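PDB 2FSD: putative baseplate protein, which forms the head domain of a lactococcal phage receptor-binding protein and probably recognises a receptor on the surface of the Lactococcus lactis host. Local coordinates for residues 63-68 with 132-137; 37-42 with 49-54. One frame throughout, in Å; residues are numbered along the deposited sequence.

Contact 1: residues 63-68 with 132-137; sequences RGNSIP and TISFAL
Gly-64 and Phe-135 face each other as an antiparallel hydrogen-bonded pair: Gly-64 N donates to Phe-135 O at 2.9 Å and Phe-135 N returns a bond to Gly-64 O, also 2.9 Å. Both carbonyls accept a second, softer contact from a CA-H group, Phe-135 O from Arg-63 and Gly-64 O from Ser-134. The phenyl ring of Phe-135 folds back over the glycine: with CG between the backbone N and the carbonyl carbon (chi1 68°), one ring face lies against the glycine backbone, Gly-64 N sitting 3.6 Å above the plane of the Phe-135 ring, over its centre, and Gly-64 CA making a CH-pi contact 4.1 Å from the ring centroid. Two residues on, Ser-66 and Ile-67 both oppose Ile-133, a G1 beta bulge at the corner where strand 59-68 bends, with Ser-66 in a left-handed backbone conformation. Ile-67 takes over the pairing, its N bonding nearly straight to Ile-133 O (178°) while Ile-133 N donates to Ile-67 O at 2.7 Å. The amide of Ser-66, badly angled toward Ile-133 O, is satisfied instead by a side chain: Ser-66 N donates to Ser-134 OG at 3.0 Å. Beside the bulge, Ile-67 CB packs on Ile-133 CG1 at 3.9 Å, on the same sheet face as the Phe-135 ring. On the far edge of strand 132-140, Thr-132 and Ser-134 bond through their backbones to Tyr-101 and Thr-99, and Ala-136 N is taken by Ser-97 OG of the second subunit.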
loop_
_atom_site.group_PDB
_atom_site.type_symbol
_atom_site.label_atom_id
_atom_site.label_comp_id
_atom_site.label_asym_id
_atom_site.label_seq_id
_atom_site.Cartn_x
_atom_site.Cartn_y
_atom_site.Cartn_z
ATOM N N ARG A 63 8.053 6.106 -4.191
ATOM C CA ARG A 63 8.219 4.747 -4.702
ATOM C C ARG A 63 9.537 4.126 -4.272
ATOM O O ARG A 63 10.538 4.809 -4.117
ATOM C CB ARG A 63 8.103 4.717 -6.224
ATOM C CG ARG A 63 9.021 5.677 -6.939
ATOM C CD ARG A 63 8.998 5.379 -8.422
ATOM N NE ARG A 63 9.759 6.358 -9.185
ATOM C CZ ARG A 63 9.610 6.569 -10.491
ATOM N NH1 ARG A 63 8.719 5.888 -11.197
ATOM N NH2 ARG A 63 10.344 7.487 -11.096
ATOM N N GLY A 64 9.501 2.813 -4.082
ATOM C CA GLY A 64 10.670 2.023 -3.781
ATOM C C GLY A 64 10.727 0.876 -4.764
ATOM O O GLY A 64 9.698 0.274 -5.098
ATOM N N ASN A 65 11.930 0.595 -5.245
ATOM C CA ASN A 65 12.157 -0.519 -6.134
ATOM C C ASN A 65 13.406 -1.320 -5.712
ATOM O O ASN A 65 14.533 -0.823 -5.764
ATOM C CB ASN A 65 12.247 -0.020 -7.585
ATOM C CG ASN A 65 12.198 -1.140 -8.578
ATOM O OD1 ASN A 65 13.147 -1.905 -8.704
ATOM N ND2 ASN A 65 11.084 -1.264 -9.278
ATOM N N SER A 66 13.157 -2.552 -5.267
ATOM C CA SER A 66 14.178 -3.497 -4.846
ATOM C C SER A 66 15.144 -2.862 -3.863
ATOM O O SER A 66 16.349 -2.853 -4.071
ATOM C CB SER A 66 14.924 -4.074 -6.056
ATOM O OG SER A 66 14.074 -4.881 -6.854
ATOM N N ILE A 67 14.600 -2.333 -2.775
ATOM C CA ILE A 67 15.428 -1.728 -1.744
ATOM C C ILE A 67 15.794 -2.793 -0.713
ATOM O O ILE A 67 14.912 -3.343 -0.068
ATOM C CB ILE A 67 14.722 -0.572 -1.062
ATOM C CG1 ILE A 67 14.373 0.501 -2.103
ATOM C CG2 ILE A 67 15.626 0.020 0.025
ATOM C CD1 ILE A 67 13.258 1.436 -1.671
ATOM N N PRO A 68 17.100 -3.084 -0.556
ATOM C CA PRO A 68 17.503 -4.049 0.459
ATOM C C PRO A 68 17.305 -3.494 1.871
ATOM O O PRO A 68 17.879 -2.462 2.202
ATOM C CB PRO A 68 18.998 -4.271 0.163
ATOM C CG PRO A 68 19.271 -3.598 -1.166
ATOM C CD PRO A 68 18.265 -2.525 -1.265
ATOM N N THR A 132 14.431 -7.524 -0.229
ATOM C CA THR A 132 14.378 -6.211 -0.877
ATOM C C THR A 132 12.915 -5.816 -0.878
ATOM O O THR A 132 12.046 -6.684 -0.987
ATOM C CB THR A 132 14.888 -6.230 -2.356
ATOM O OG1 THR A 132 14.214 -7.267 -3.087
ATOM C CG2 THR A 132 16.378 -6.456 -2.439
ATOM N N ILE A 133 12.626 -4.524 -0.763
ATOM C CA ILE A 133 11.228 -4.051 -0.830
ATOM C C ILE A 133 10.922 -3.160 -2.054
ATOM O O ILE A 133 11.754 -2.370 -2.499
ATOM C CB ILE A 133 10.781 -3.327 0.489
ATOM C CG1 ILE A 133 11.605 -2.058 0.741
ATOM C CG2 ILE A 133 10.896 -4.284 1.670
ATOM C CD1 ILE A 133 11.033 -1.160 1.810
ATOM N N SER A 134 9.715 -3.334 -2.578
ATOM C CA SER A 134 9.158 -2.509 -3.626
ATOM C C SER A 134 7.773 -2.029 -3.190
ATOM O O SER A 134 7.003 -2.767 -2.556
ATOM C CB SER A 134 9.046 -3.288 -4.948
ATOM O OG SER A 134 10.322 -3.628 -5.485
ATOM N N PHE A 135 7.471 -0.773 -3.524
ATOM C CA PHE A 135 6.183 -0.174 -3.198
ATOM C C PHE A 135 5.972 1.099 -3.997
ATOM O O PHE A 135 6.910 1.645 -4.579
ATOM C CB PHE A 135 6.082 0.138 -1.700
ATOM C CG PHE A 135 7.006 1.241 -1.248
ATOM C CD1 PHE A 135 6.565 2.564 -1.210
ATOM C CD2 PHE A 135 8.310 0.960 -0.869
ATOM C CE1 PHE A 135 7.416 3.588 -0.805
ATOM C CE2 PHE A 135 9.164 1.970 -0.463
ATOM C CZ PHE A 135 8.725 3.286 -0.431
ATOM N N ALA A 136 4.728 1.573 -3.996
ATOM C CA ALA A 136 4.403 2.895 -4.506
ATOM C C ALA A 136 3.221 3.476 -3.722
ATOM O O ALA A 136 2.234 2.786 -3.418
ATOM C CB ALA A 136 4.107 2.849 -6.001
ATOM N N LEU A 137 3.329 4.743 -3.373
ATOM C CA LEU A 137 2.252 5.393 -2.652
ATOM C C LEU A 137 2.166 6.870 -2.994
ATOM O O LEU A 137 3.085 7.439 -3.580
ATOM C CB LEU A 137 2.390 5.171 -1.142
ATOM C CG LEU A 137 3.665 5.618 -0.428
ATOM C CD1 LEU A 137 3.739 7.146 -0.234
ATOM C CD2 LEU A 137 3.739 4.908 0.911
#

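Contact 2: residues 37-42 with 49-54; sequences TDLNRA and GILQAR
Leu-39 and Leu-51 meet in the beta hairpin of strands 34-41 and 50-56, a contact of short antiparallel pairing beyond which the strands part and two waters lie between them. Thr-37 and Ala-53 form the hydrogen-bonded pair: Thr-37 N donates to Ala-53 O, and Ala-53 N reaches Thr-37 O at 2.9 Å. Asp-38 and Gln-52 follow as the non-hydrogen-bonded pair, and Leu-39 N still bonds Leu-51 O at 2.9 Å. Beyond this the first strand diverges to join strand 77-82, through Asn-40 to Thr-82, which brings together the two ends of the sheet and closes the barrel. The leucine side chains cross at about a right angle, Leu-39 CB against Leu-51 CD2 at 3.8 Å; CG anti to the backbone N (chi1 177°) carries the Leu-51 branches to Leu-39 CB and CD2. The CD1 branch of Leu-39 lies 3.8 Å from Ala-53 CB. Across this gap in the pairing Arg-41 reaches back on an extended chain: its NH2 makes a weak bond to Gly-49 O at the guanidinium edge, and Leu-51 CB lies over one face, while NH1 bonds Thr-48 O in the hairpin loop. One water accepts from Leu-51 N at 2.9 Å and donates to Asp-38 OD1, replacing the direct strand-to-strand bond that Leu-51 N lacks here. A second water accepts from Arg-41 NE at 3.0 Å.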
loop_
_atom_site.group_PDB
_atom_site.type_symbol
_atom_site.label_atom_id
_atom_site.label_comp_id
_atom_site.label_asym_id
_atom_site.label_seq_id
_atom_site.Cartn_x
_atom_site.Cartn_y
_atom_site.Cartn_z
ATOM N N THR A 37 13.413 12.874 -6.324
ATOM C CA THR A 37 14.558 13.071 -5.441
ATOM C C THR A 37 14.766 11.786 -4.647
ATOM O O THR A 37 13.806 11.214 -4.148
ATOM C CB THR A 37 14.293 14.216 -4.456
ATOM O OG1 THR A 37 13.883 15.383 -5.178
ATOM C CG2 THR A 37 15.523 14.537 -3.612
ATOM N N ASP A 38 16.020 11.338 -4.554
ATOM C CA ASP A 38 16.375 10.199 -3.717
ATOM C C ASP A 38 16.168 10.542 -2.241
ATOM O O ASP A 38 16.562 11.614 -1.778
ATOM C CB ASP A 38 17.844 9.800 -3.926
ATOM C CG ASP A 38 18.134 9.320 -5.332
ATOM O OD1 ASP A 38 17.292 8.598 -5.933
ATOM O OD2 ASP A 38 19.225 9.678 -5.838
ATOM N N LEU A 39 15.564 9.626 -1.496
ATOM C CA LEU A 39 15.515 9.770 -0.054
ATOM C C LEU A 39 16.894 9.418 0.480
ATOM O O LEU A 39 17.676 8.746 -0.204
ATOM C CB LEU A 39 14.475 8.855 0.580
ATOM C CG LEU A 39 13.021 9.308 0.535
ATOM C CD1 LEU A 39 12.528 9.390 -0.900
ATOM C CD2 LEU A 39 12.160 8.346 1.363
ATOM N N ASN A 40 17.179 9.898 1.687
ATOM C CA ASN A 40 18.348 9.461 2.452
ATOM C C ASN A 40 17.990 8.152 3.135
ATOM O O ASN A 40 16.951 8.060 3.787
ATOM C CB ASN A 40 18.759 10.532 3.485
ATOM C CG ASN A 40 18.980 11.912 2.838
ATOM O OD1 ASN A 40 19.644 12.017 1.808
ATOM N ND2 ASN A 40 18.394 12.960 3.424
ATOM N N ARG A 41 18.831 7.142 2.966
ATOM C CA ARG A 41 18.571 5.830 3.546
ATOM C C ARG A 41 19.117 5.710 4.968
ATOM O O ARG A 41 20.250 6.138 5.262
ATOM C CB ARG A 41 19.166 4.724 2.679
ATOM C CG ARG A 41 18.524 4.605 1.308
ATOM C CD ARG A 41 19.524 4.098 0.317
ATOM N NE ARG A 41 19.036 4.120 -1.063
ATOM C CZ ARG A 41 18.666 3.051 -1.766
ATOM N NH1 ARG A 41 18.685 1.837 -1.234
ATOM N NH2 ARG A 41 18.280 3.195 -3.028
ATOM N N ALA A 42 18.301 5.094 5.827
ATOM C CA ALA A 42 18.633 4.876 7.241
ATOM C C ALA A 42 19.743 3.842 7.349
ATOM O O ALA A 42 20.026 3.122 6.394
ATOM C CB ALA A 42 17.379 4.412 8.015
ATOM N N GLY A 49 18.978 -0.604 -5.675
ATOM C CA GLY A 49 17.548 -0.305 -5.829
ATOM C C GLY A 49 17.326 1.187 -5.784
ATOM O O GLY A 49 18.279 1.954 -5.686
ATOM N N ILE A 50 16.077 1.614 -5.869
ATOM C CA ILE A 50 15.791 3.053 -5.964
ATOM C C ILE A 50 14.676 3.471 -4.998
ATOM O O ILE A 50 13.661 2.796 -4.877
ATOM C CB ILE A 50 15.526 3.480 -7.439
ATOM C CG1 ILE A 50 16.795 3.229 -8.279
ATOM C CG2 ILE A 50 15.142 4.959 -7.544
ATOM C CD1 ILE A 50 16.661 3.597 -9.740
ATOM N N LEU A 51 14.917 4.575 -4.294
ATOM C CA LEU A 51 14.005 5.100 -3.280
ATOM C C LEU A 51 13.939 6.599 -3.443
ATOM O O LEU A 51 14.900 7.305 -3.151
ATOM C CB LEU A 51 14.493 4.768 -1.866
ATOM C CG LEU A 51 13.640 5.331 -0.734
ATOM C CD1 LEU A 51 12.193 4.795 -0.753
ATOM C CD2 LEU A 51 14.309 5.064 0.622
ATOM N N GLN A 52 12.803 7.078 -3.927
ATOM C CA GLN A 52 12.659 8.477 -4.281
ATOM C C GLN A 52 11.219 8.993 -4.116
ATOM O O GLN A 52 10.262 8.225 -4.053
ATOM C CB GLN A 52 13.160 8.692 -5.716
ATOM C CG GLN A 52 12.634 7.665 -6.702
ATOM C CD GLN A 52 12.999 7.954 -8.137
ATOM O OE1 GLN A 52 13.683 8.917 -8.435
ATOM N NE2 GLN A 52 12.534 7.114 -9.035
ATOM N N ALA A 53 11.099 10.312 -4.030
ATOM C CA ALA A 53 9.822 10.983 -3.883
ATOM C C ALA A 53 9.769 12.283 -4.718
ATOM O O ALA A 53 10.812 12.861 -5.073
ATOM C CB ALA A 53 9.542 11.264 -2.422
ATOM N N ARG A 54 8.546 12.712 -5.044
ATOM C CA ARG A 54 8.297 13.944 -5.811
ATOM C C ARG A 54 6.988 14.596 -5.337
ATOM O O ARG A 54 6.119 13.929 -4.768
ATOM C CB ARG A 54 8.215 13.634 -7.311
ATOM C CG ARG A 54 6.825 13.239 -7.763
ATOM C CD ARG A 54 6.773 12.588 -9.125
ATOM N NE ARG A 54 7.255 13.451 -10.192
ATOM C CZ ARG A 54 7.087 13.225 -11.495
ATOM N NH1 ARG A 54 6.424 12.167 -11.936
ATOM N NH2 ARG A 54 7.590 14.082 -12.364
HETATM O O HOH W 1 17.406 5.961 -4.843
HETATM O O HOH W 2 17.771 6.787 -1.634
#

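How the contacts relate
Contact 2 comes first in the chain, and the centres of the two contacts lie about 10 Å apart in one antiparallel barrel. Strands 34-41, 50-56, 59-68 and 132-140 are consecutive neighbours in the sheet, so the two contacts are separated by one strand pairing, 50-56 with 59-68. That pairing has probable hydrogen bonds from Asn-65 N to Ile-50 O and from Arg-63 N to Gln-52 O. Ile-67 CD1 packs on Leu-51 CB, a side-chain contact that joins the two. Contact 2 leads towards the barrel closure with strand 77-82, whereas contact 1 includes strand 132-140, which itself pairs with the second subunit, so the sheet runs on across the interface.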